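Hypothetical protein TTMA177 (Thermus thermophilus phage TMA, PDB 2ZDJ) is of unknown function but folds as a small alpha-plus-beta, cystatin-like domain in which one helix packs on an antiparallel sheet. Local coordinates at residues 7-18 against 50-59; 27-36 against 61-69. One frame throughout, in Å; residues are numbered along the deposited sequence.

Contact 1: residues 7-18 against 50-59; sequences VKDFGDDYTLIQ and EVWGIDSFVP
Phe10 drives the edge of its ring into a face of Trp52, a T-shaped pair with centroids 4.8 Å apart and planes at 78°. The leading atom, Phe10 CZ, lies 3.6 Å from Trp52 CD2, offset toward the rim of the indole. Tyr14 completes the aromatic cluster: Phe10 CD1 sits over the centre of the phenol ring, while Tyr14 CE1 approaches Trp52 NE1 to 3.7 Å at an oblique angle.

Polar edges of two of these rings converge on one carboxylate oxygen. Tyr14 OH donates to Glu50 OE1 at 2.7 Å, meeting it on the syn side but out of the carboxylate plane, and the hydroxyl is also hydrogen-bonded to Lys5 NZ. Trp52 NE1 reaches the same OE1 at 3.0 Å through the anti lone pair, with the acceptor almost exactly in the indole plane. Glu50 can present OE1 there because its chain is extended beyond CG (chi2 176°); its other oxygen, OE2, forms a salt bridge with Lys42.

Beyond the aromatic group the packing is aliphatic. Val7 CG2 meets Ile54 CG2 at 4.0 Å, their side chains nearly perpendicular, and Leu16 CD2 touches Pro59 CG. At the far end Gln18 NE2 lies over one face of the Phe57 ring, toward its rim, the amide and ring planes only 19° apart, and donates to the backbone O of Phe57 at 2.6 Å, tying the loop after strand 47-54 to the end of strand 15-17.

The contact thus lines one side of the sheet, opposite the side on which Val51 meets helix 20-30. Two donors on OE1 and Lys42 on OE2 hold the carboxylate at both oxygens, should limit its rotation and would probably favour the ionised form of Glu50.

Contact 2: residues 27-36 against 61-69; sequences LEYIGSEEEP and NFLEAYRLK
With CG anti to the carbonyl carbon (chi1 -63°) and chi2 near 172°, Leu68 sends its two methyls in different directions, CD1 toward Leu27 of helix 20-30 and Pro36, CD2 toward the loop that follows the helix. That helix ends in a Schellman motif, with Gly31 at positive phi and Ser32 N bonded to Leu27 O, and an ST turn comes next, where Glu34 N donates to Ser32 OG at 2.9 Å. The contact therefore joins the helix end and its trailing loop to strand 64-67 and the C-terminal residues that follow it in this cystatin-like fold.

Leu68 CD1 reaches Leu27 CD2 at 4.0 Å and meets Pro36 CG tip to tip. Its CD2 lies 3.4 Å from Glu34 CG and near Ser32 OG. Ile30 crosses Leu68 at about a right angle, bringing CD1 to 3.7 Å from Leu68 CB, while Ile30 CG2 touches Lys69 CG.

No hydrogen bond spans the two segments, so apolar packing carries the contact. Tyr66 CG stands between the backbone N and the carbonyl carbon (chi1 43°), which directs the phenol toward Pro36. Its hydroxyl is hydrogen-bonded to Asp55, and Tyr66 OH lies 3.2 Å from Pro36 CB.

Contacts 1 and 2 have centres about 10 Å apart and meet through neighbouring antiparallel strands, 47-54 and 64-67. Val51 O and Leu68 N, 2.7 Å apart, probably form a hydrogen bond just beyond strand 64-67, where Leu68 and Lys69 make a classic beta bulge opposite Val51. The hydrogen bond of Asp55 with Tyr66 is a side-chain link between the contacts. Glu50 CG also packs 3.2 Å from Arg67 NH1, and Trp52 CE3 lies 3.3 Å from the backbone N of Arg67. Strand 15-17 of contact 1 runs on into helix 20-30, whose end enters contact 2, and the four segments alternate along the chain. No active site or ligand is known to which either contact could be related.

Contact 1: residues 7-18 against 50-59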
loop_
_atom_site.group_PDB
_atom_site.type_symbol
_atom_site.label_atom_id
_atom_site.label_comp_id
_atom_site.label_asym_id
_atom_site.label_seq_id
_atom_site.Cartn_x
_atom_site.Cartn_y
_atom_site.Cartn_z
ATOM N N VAL A 7 7.244 -7.383 -0.426
ATOM C CA VAL A 7 7.094 -6.603 -1.644
ATOM C C VAL A 7 7.235 -7.511 -2.874
ATOM O O VAL A 7 6.347 -7.553 -3.735
ATOM C CB VAL A 7 8.161 -5.483 -1.694
ATOM C CG1 VAL A 7 8.251 -4.892 -3.084
ATOM C CG2 VAL A 7 7.811 -4.402 -0.694
ATOM N N LYS A 8 8.336 -8.256 -2.942
ATOM C CA LYS A 8 8.576 -9.137 -4.080
ATOM C C LYS A 8 7.344 -9.970 -4.420
ATOM O O LYS A 8 7.176 -10.398 -5.559
ATOM C CB LYS A 8 9.762 -10.073 -3.812
ATOM C CG LYS A 8 9.440 -11.265 -2.926
ATOM C CD LYS A 8 10.577 -12.286 -2.904
ATOM C CE LYS A 8 10.196 -13.517 -2.085
ATOM N NZ LYS A 8 11.261 -14.561 -2.057
ATOM N N ASP A 9 6.469 -10.194 -3.446
ATOM C CA ASP A 9 5.282 -10.994 -3.715
ATOM C C ASP A 9 4.050 -10.241 -4.228
ATOM O O ASP A 9 3.003 -10.841 -4.444
ATOM C CB ASP A 9 4.935 -11.843 -2.492
ATOM C CG ASP A 9 5.978 -12.906 -2.226
ATOM O OD1 ASP A 9 6.474 -13.492 -3.210
ATOM O OD2 ASP A 9 6.304 -13.161 -1.049
ATOM N N PHE A 10 4.180 -8.936 -4.437
ATOM C CA PHE A 10 3.084 -8.137 -4.976
ATOM C C PHE A 10 3.127 -8.220 -6.502
ATOM O O PHE A 10 4.009 -7.639 -7.132
ATOM C CB PHE A 10 3.226 -6.684 -4.540
ATOM C CG PHE A 10 2.749 -6.428 -3.148
ATOM C CD1 PHE A 10 1.390 -6.390 -2.867
ATOM C CD2 PHE A 10 3.654 -6.256 -2.108
ATOM C CE1 PHE A 10 0.941 -6.182 -1.572
ATOM C CE2 PHE A 10 3.209 -6.049 -0.810
ATOM C CZ PHE A 10 1.852 -6.010 -0.542
ATOM N N GLY A 11 2.174 -8.939 -7.089
ATOM C CA GLY A 11 2.150 -9.081 -8.532
ATOM C C GLY A 11 1.566 -7.903 -9.292
ATOM O O GLY A 11 1.314 -6.843 -8.722
ATOM N N ASP A 12 1.346 -8.111 -10.590
ATOM C CA ASP A 12 0.793 -7.106 -11.494
ATOM C C ASP A 12 -0.608 -6.636 -11.121
ATOM O O ASP A 12 -1.077 -5.636 -11.651
ATOM C CB ASP A 12 0.739 -7.638 -12.938
ATOM C CG ASP A 12 2.116 -7.861 -13.545
ATOM O OD1 ASP A 12 2.841 -8.771 -13.087
ATOM O OD2 ASP A 12 2.471 -7.126 -14.493
ATOM N N ASP A 13 -1.298 -7.352 -10.240
ATOM C CA ASP A 13 -2.627 -6.904 -9.880
ATOM C C ASP A 13 -2.558 -5.760 -8.875
ATOM O O ASP A 13 -3.578 -5.199 -8.486
ATOM C CB ASP A 13 -3.505 -8.062 -9.368
ATOM C CG ASP A 13 -2.829 -8.921 -8.308
ATOM O OD1 ASP A 13 -3.571 -9.526 -7.506
ATOM O OD2 ASP A 13 -1.582 -9.010 -8.280
ATOM N N TYR A 14 -1.339 -5.386 -8.496
ATOM C CA TYR A 14 -1.115 -4.291 -7.551
ATOM C C TYR A 14 -0.431 -3.108 -8.231
ATOM O O TYR A 14 0.278 -3.276 -9.222
ATOM C CB TYR A 14 -0.231 -4.761 -6.388
ATOM C CG TYR A 14 -0.899 -5.723 -5.438
ATOM C CD1 TYR A 14 -1.595 -5.264 -4.316
ATOM C CD2 TYR A 14 -0.828 -7.095 -5.655
ATOM C CE1 TYR A 14 -2.201 -6.163 -3.433
ATOM C CE2 TYR A 14 -1.430 -7.996 -4.784
ATOM C CZ TYR A 14 -2.109 -7.532 -3.681
ATOM O OH TYR A 14 -2.701 -8.438 -2.836
ATOM N N THR A 15 -0.637 -1.916 -7.684
ATOM C CA THR A 15 -0.020 -0.702 -8.215
ATOM C C THR A 15 0.692 0.066 -7.094
ATOM O O THR A 15 0.170 0.201 -5.987
ATOM C CB THR A 15 -1.068 0.200 -8.861
ATOM O OG1 THR A 15 -1.605 -0.464 -10.011
ATOM C CG2 THR A 15 -0.452 1.519 -9.287
ATOM N N LEU A 16 1.900 0.540 -7.385
ATOM C CA LEU A 16 2.697 1.280 -6.420
ATOM C C LEU A 16 2.317 2.752 -6.407
ATOM O O LEU A 16 2.147 3.363 -7.456
ATOM C CB LEU A 16 4.180 1.139 -6.752
ATOM C CG LEU A 16 5.167 1.932 -5.888
ATOM C CD1 LEU A 16 5.228 1.339 -4.498
ATOM C CD2 LEU A 16 6.553 1.893 -6.533
ATOM N N ILE A 17 2.167 3.311 -5.212
ATOM C CA ILE A 17 1.826 4.718 -5.056
ATOM C C ILE A 17 2.926 5.333 -4.202
ATOM O O ILE A 17 3.164 4.886 -3.071
ATOM C CB ILE A 17 0.477 4.920 -4.308
ATOM C CG1 ILE A 17 -0.661 4.188 -5.029
ATOM C CG2 ILE A 17 0.177 6.398 -4.177
ATOM C CD1 ILE A 17 -0.917 4.636 -6.401
ATOM N N GLN A 18 3.604 6.340 -4.744
ATOM C CA GLN A 18 4.675 7.017 -4.016
ATOM C C GLN A 18 4.404 8.499 -3.798
ATOM O O GLN A 18 4.960 9.101 -2.892
ATOM C CB GLN A 18 6.016 6.848 -4.740
ATOM C CG GLN A 18 6.623 5.458 -4.605
ATOM C CD GLN A 18 7.940 5.311 -5.355
ATOM O OE1 GLN A 18 7.993 5.469 -6.574
ATOM N NE2 GLN A 18 9.011 5.004 -4.625
ATOM N N GLU A 50 -7.658 -3.202 -1.872
ATOM C CA GLU A 50 -6.622 -3.450 -0.886
ATOM C C GLU A 50 -5.664 -2.273 -0.839
ATOM O O GLU A 50 -5.444 -1.585 -1.843
ATOM C CB GLU A 50 -5.830 -4.729 -1.222
ATOM C CG GLU A 50 -6.552 -6.040 -0.932
ATOM C CD GLU A 50 -5.751 -7.278 -1.366
ATOM O OE1 GLU A 50 -4.525 -7.344 -1.120
ATOM O OE2 GLU A 50 -6.357 -8.195 -1.945
ATOM N N VAL A 51 -5.113 -2.030 0.342
ATOM C CA VAL A 51 -4.128 -0.978 0.519
ATOM C C VAL A 51 -3.072 -1.494 1.497
ATOM O O VAL A 51 -3.382 -1.908 2.612
ATOM C CB VAL A 51 -4.765 0.333 1.062
ATOM C CG1 VAL A 51 -3.695 1.383 1.279
ATOM C CG2 VAL A 51 -5.798 0.858 0.070
ATOM N N TRP A 52 -1.823 -1.496 1.059
ATOM C CA TRP A 52 -0.725 -1.955 1.903
ATOM C C TRP A 52 0.344 -0.882 1.963
ATOM O O TRP A 52 0.560 -0.161 0.993
ATOM C CB TRP A 52 -0.064 -3.194 1.312
ATOM C CG TRP A 52 -0.922 -4.377 1.143
ATOM C CD1 TRP A 52 -1.904 -4.558 0.212
ATOM C CD2 TRP A 52 -0.808 -5.612 1.854
ATOM N NE1 TRP A 52 -2.403 -5.837 0.294
ATOM C CE2 TRP A 52 -1.747 -6.505 1.295
ATOM C CE3 TRP A 52 0.006 -6.054 2.910
ATOM C CZ2 TRP A 52 -1.898 -7.822 1.757
ATOM C CZ3 TRP A 52 -0.142 -7.364 3.370
ATOM C CH2 TRP A 52 -1.089 -8.232 2.790
ATOM N N GLY A 53 1.045 -0.793 3.085
ATOM C CA GLY A 53 2.100 0.196 3.161
ATOM C C GLY A 53 3.446 -0.366 3.563
ATOM O O GLY A 53 3.539 -1.441 4.158
ATOM N N ILE A 54 4.497 0.350 3.185
ATOM C CA ILE A 54 5.848 -0.013 3.561
ATOM C C ILE A 54 6.391 1.282 4.128
ATOM O O ILE A 54 6.031 2.373 3.668
ATOM C CB ILE A 54 6.733 -0.520 2.369
ATOM C CG1 ILE A 54 6.953 0.570 1.321
ATOM C CG2 ILE A 54 6.103 -1.752 1.746
ATOM C CD1 ILE A 54 5.821 0.749 0.378
ATOM N N ASP A 55 7.235 1.176 5.143
ATOM C CA ASP A 55 7.783 2.363 5.783
ATOM C C ASP A 55 8.869 3.073 4.980
ATOM O O ASP A 55 9.323 4.155 5.354
ATOM C CB ASP A 55 8.263 1.986 7.183
ATOM C CG ASP A 55 7.102 1.604 8.096
ATOM O OD1 ASP A 55 7.275 0.743 8.988
ATOM O OD2 ASP A 55 6.005 2.180 7.919
ATOM N N SER A 56 9.263 2.478 3.862
ATOM C CA SER A 56 10.277 3.070 2.994
ATOM C C SER A 56 9.634 3.703 1.746
ATOM O O SER A 56 8.605 3.230 1.260
ATOM C CB SER A 56 11.282 1.994 2.567
ATOM O OG SER A 56 12.142 2.463 1.539
ATOM N N PHE A 57 10.241 4.770 1.232
ATOM C CA PHE A 57 9.730 5.432 0.033
ATOM C C PHE A 57 10.087 4.582 -1.180
ATOM O O PHE A 57 9.326 4.494 -2.146
ATOM C CB PHE A 57 10.354 6.816 -0.134
ATOM C CG PHE A 57 9.818 7.580 -1.307
ATOM C CD1 PHE A 57 8.555 8.164 -1.255
ATOM C CD2 PHE A 57 10.563 7.697 -2.473
ATOM C CE1 PHE A 57 8.041 8.859 -2.355
ATOM C CE2 PHE A 57 10.058 8.389 -3.576
ATOM C CZ PHE A 57 8.794 8.970 -3.516
ATOM N N VAL A 58 11.258 3.961 -1.118
ATOM C CA VAL A 58 11.725 3.105 -2.190
ATOM C C VAL A 58 11.295 1.679 -1.887
ATOM O O VAL A 58 11.455 1.195 -0.769
ATOM C CB VAL A 58 13.260 3.129 -2.305
ATOM C CG1 VAL A 58 13.703 2.306 -3.513
ATOM C CG2 VAL A 58 13.753 4.568 -2.406
ATOM N N PRO A 59 10.729 0.990 -2.881
ATOM C CA PRO A 59 10.288 -0.390 -2.673
ATOM C C PRO A 59 11.404 -1.413 -2.893
ATOM O O PRO A 59 11.960 -1.506 -3.982
ATOM C CB PRO A 59 9.166 -0.537 -3.692
ATOM C CG PRO A 59 9.704 0.275 -4.869
ATOM C CD PRO A 59 10.259 1.516 -4.178
#

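Contact 2: residues 27-36 against 61-69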
loop_
_atom_site.group_PDB
_atom_site.type_symbol
_atom_site.label_atom_id
_atom_site.label_comp_id
_atom_site.label_asym_id
_atom_site.label_seq_id
_atom_site.Cartn_x
_atom_site.Cartn_y
_atom_site.Cartn_z
ATOM N N LEU A 27 -4.756 7.345 2.719
ATOM C CA LEU A 27 -4.777 7.066 4.146
ATOM C C LEU A 27 -6.003 7.706 4.817
ATOM O O LEU A 27 -6.656 7.074 5.645
ATOM C CB LEU A 27 -3.482 7.567 4.814
ATOM C CG LEU A 27 -2.134 6.936 4.419
ATOM C CD1 LEU A 27 -0.986 7.723 5.043
ATOM C CD2 LEU A 27 -2.080 5.491 4.875
ATOM N N GLU A 28 -6.337 8.944 4.453
ATOM C CA GLU A 28 -7.495 9.596 5.068
ATOM C C GLU A 28 -8.768 8.913 4.613
ATOM O O GLU A 28 -9.714 8.751 5.387
ATOM C CB GLU A 28 -7.560 11.086 4.700
ATOM C CG GLU A 28 -6.444 11.906 5.293
ATOM C CD GLU A 28 -6.704 13.397 5.193
ATOM O OE1 GLU A 28 -5.760 14.176 5.466
ATOM O OE2 GLU A 28 -7.847 13.783 4.850
ATOM N N TYR A 29 -8.783 8.526 3.343
ATOM C CA TYR A 29 -9.923 7.840 2.761
ATOM C C TYR A 29 -10.233 6.588 3.584
ATOM O O TYR A 29 -11.366 6.369 4.011
ATOM C CB TYR A 29 -9.600 7.439 1.322
ATOM C CG TYR A 29 -10.715 6.705 0.610
ATOM C CD1 TYR A 29 -11.980 7.283 0.467
ATOM C CD2 TYR A 29 -10.502 5.441 0.069
ATOM C CE1 TYR A 29 -13.004 6.619 -0.199
ATOM C CE2 TYR A 29 -11.516 4.764 -0.598
ATOM C CZ TYR A 29 -12.766 5.357 -0.730
ATOM O OH TYR A 29 -13.767 4.686 -1.395
ATOM N N ILE A 30 -9.214 5.772 3.820
ATOM C CA ILE A 30 -9.420 4.543 4.569
ATOM C C ILE A 30 -9.404 4.737 6.079
ATOM O O ILE A 30 -9.629 3.794 6.833
ATOM C CB ILE A 30 -8.390 3.484 4.170
ATOM C CG1 ILE A 30 -6.995 3.903 4.612
ATOM C CG2 ILE A 30 -8.436 3.284 2.662
ATOM C CD1 ILE A 30 -5.941 2.831 4.356
ATOM N N GLY A 31 -9.134 5.965 6.511
ATOM C CA GLY A 31 -9.133 6.273 7.930
ATOM C C GLY A 31 -7.979 5.731 8.739
ATOM O O GLY A 31 -8.129 5.487 9.933
ATOM N N SER A 32 -6.823 5.559 8.110
ATOM C CA SER A 32 -5.655 5.038 8.808
ATOM C C SER A 32 -4.775 6.134 9.396
ATOM O O SER A 32 -4.573 7.175 8.769
ATOM C CB SER A 32 -4.810 4.201 7.857
ATOM O OG SER A 32 -3.560 3.902 8.453
ATOM N N GLU A 33 -4.239 5.882 10.591
ATOM C CA GLU A 33 -3.355 6.826 11.270
ATOM C C GLU A 33 -1.909 6.424 10.980
ATOM O O GLU A 33 -0.974 7.101 11.401
ATOM C CB GLU A 33 -3.567 6.789 12.790
ATOM C CG GLU A 33 -4.979 6.461 13.261
ATOM C CD GLU A 33 -5.984 7.561 12.972
ATOM O OE1 GLU A 33 -6.237 7.840 11.782
ATOM O OE2 GLU A 33 -6.522 8.145 13.940
ATOM N N GLU A 34 -1.729 5.305 10.281
ATOM C CA GLU A 34 -0.388 4.826 9.959
ATOM C C GLU A 34 0.280 5.828 9.031
ATOM O O GLU A 34 -0.400 6.572 8.318
ATOM C CB GLU A 34 -0.449 3.447 9.291
ATOM C CG GLU A 34 -1.098 2.339 10.140
ATOM C CD GLU A 34 -0.396 2.131 11.475
ATOM O OE1 GLU A 34 0.854 2.168 11.498
ATOM O OE2 GLU A 34 -1.093 1.917 12.496
ATOM N N GLU A 35 1.605 5.844 9.017
ATOM C CA GLU A 35 2.305 6.803 8.182
ATOM C C GLU A 35 3.320 6.203 7.224
ATOM O O GLU A 35 4.492 6.570 7.221
ATOM C CB GLU A 35 2.970 7.854 9.078
ATOM C CG GLU A 35 1.983 8.532 10.015
ATOM C CD GLU A 35 2.601 9.654 10.823
ATOM O OE1 GLU A 35 3.630 9.414 11.489
ATOM O OE2 GLU A 35 2.052 10.777 10.799
ATOM N N PRO A 36 2.876 5.279 6.370
ATOM C CA PRO A 36 3.821 4.679 5.426
ATOM C C PRO A 36 4.305 5.744 4.431
ATOM O O PRO A 36 3.730 6.828 4.350
ATOM C CB PRO A 36 2.987 3.593 4.765
ATOM C CG PRO A 36 1.623 4.247 4.698
ATOM C CD PRO A 36 1.494 4.856 6.084
ATOM N N ASN A 61 12.319 -5.462 -2.700
ATOM C CA ASN A 61 11.650 -6.754 -2.668
ATOM C C ASN A 61 11.659 -7.414 -1.307
ATOM O O ASN A 61 10.769 -8.209 -1.007
ATOM C CB ASN A 61 12.276 -7.724 -3.676
ATOM C CG ASN A 61 11.856 -7.432 -5.098
ATOM O OD1 ASN A 61 10.812 -6.821 -5.340
ATOM N ND2 ASN A 61 12.659 -7.881 -6.049
ATOM N N PHE A 62 12.658 -7.089 -0.487
ATOM C CA PHE A 62 12.775 -7.703 0.830
ATOM C C PHE A 62 12.011 -7.009 1.948
ATOM O O PHE A 62 11.904 -7.536 3.047
ATOM C CB PHE A 62 14.255 -7.866 1.205
ATOM C CG PHE A 62 15.080 -6.620 1.031
ATOM C CD1 PHE A 62 14.997 -5.574 1.950
ATOM C CD2 PHE A 62 15.961 -6.505 -0.037
ATOM C CE1 PHE A 62 15.780 -4.427 1.809
ATOM C CE2 PHE A 62 16.757 -5.356 -0.193
ATOM C CZ PHE A 62 16.666 -4.315 0.732
ATOM N N LEU A 63 11.464 -5.837 1.665
ATOM C CA LEU A 63 10.702 -5.116 2.672
ATOM C C LEU A 63 9.393 -5.829 2.951
ATOM O O LEU A 63 8.845 -6.523 2.093
ATOM C CB LEU A 63 10.409 -3.692 2.207
ATOM C CG LEU A 63 11.590 -2.725 2.144
ATOM C CD1 LEU A 63 11.089 -1.336 1.745
ATOM C CD2 LEU A 63 12.270 -2.666 3.511
ATOM N N GLU A 64 8.889 -5.658 4.163
ATOM C CA GLU A 64 7.644 -6.287 4.537
ATOM C C GLU A 64 6.529 -5.251 4.612
ATOM O O GLU A 64 6.565 -4.336 5.429
ATOM C CB GLU A 64 7.794 -6.981 5.877
ATOM C CG GLU A 64 6.701 -7.980 6.138
ATOM C CD GLU A 64 6.867 -8.703 7.461
ATOM O OE1 GLU A 64 6.671 -8.066 8.521
ATOM O OE2 GLU A 64 7.198 -9.910 7.432
ATOM N N ALA A 65 5.540 -5.408 3.749
ATOM C CA ALA A 65 4.406 -4.494 3.696
ATOM C C ALA A 65 3.349 -4.913 4.693
ATOM O O ALA A 65 3.224 -6.098 5.029
ATOM C CB ALA A 65 3.808 -4.476 2.274
ATOM N N TYR A 66 2.594 -3.932 5.176
ATOM C CA TYR A 66 1.531 -4.199 6.130
ATOM C C TYR A 66 0.198 -3.736 5.552
ATOM O O TYR A 66 0.111 -2.657 4.983
ATOM C CB TYR A 66 1.822 -3.513 7.474
ATOM C CG TYR A 66 2.341 -2.090 7.384
ATOM C CD1 TYR A 66 3.706 -1.824 7.236
ATOM C CD2 TYR A 66 1.470 -1.009 7.497
ATOM C CE1 TYR A 66 4.190 -0.500 7.215
ATOM C CE2 TYR A 66 1.937 0.302 7.475
ATOM C CZ TYR A 66 3.291 0.552 7.341
ATOM O OH TYR A 66 3.726 1.857 7.373
ATOM N N ARG A 67 -0.828 -4.574 5.687
ATOM C CA ARG A 67 -2.156 -4.284 5.151
ATOM C C ARG A 67 -2.931 -3.250 5.968
ATOM O O ARG A 67 -3.086 -3.391 7.177
ATOM C CB ARG A 67 -2.965 -5.585 5.053
ATOM C CG ARG A 67 -4.458 -5.379 4.948
ATOM C CD ARG A 67 -5.020 -5.684 3.576
ATOM N NE ARG A 67 -5.317 -7.093 3.399
ATOM C CZ ARG A 67 -6.347 -7.563 2.697
ATOM N NH1 ARG A 67 -7.198 -6.741 2.101
ATOM N NH2 ARG A 67 -6.525 -8.872 2.585
ATOM N N LEU A 68 -3.433 -2.223 5.292
ATOM C CA LEU A 68 -4.172 -1.153 5.946
ATOM C C LEU A 68 -5.645 -1.221 5.581
ATOM O O LEU A 68 -6.488 -0.626 6.245
ATOM C CB LEU A 68 -3.578 0.184 5.533
ATOM C CG LEU A 68 -2.129 0.325 6.003
ATOM C CD1 LEU A 68 -1.467 1.568 5.426
ATOM C CD2 LEU A 68 -2.150 0.383 7.530
ATOM N N LYS A 69 -5.942 -1.951 4.513
ATOM C CA LYS A 69 -7.309 -2.136 4.057
ATOM C C LYS A 69 -7.312 -3.351 3.132
ATOM O O LYS A 69 -6.286 -3.547 2.449
ATOM C CB LYS A 69 -7.780 -0.886 3.307
ATOM C CG LYS A 69 -9.273 -0.814 3.047
ATOM C CD LYS A 69 -9.728 -1.827 2.023
ATOM C CE LYS A 69 -11.219 -1.681 1.741
ATOM N NZ LYS A 69 -11.568 -0.310 1.283
ATOM O OXT LYS A 69 -8.332 -4.084 3.095
#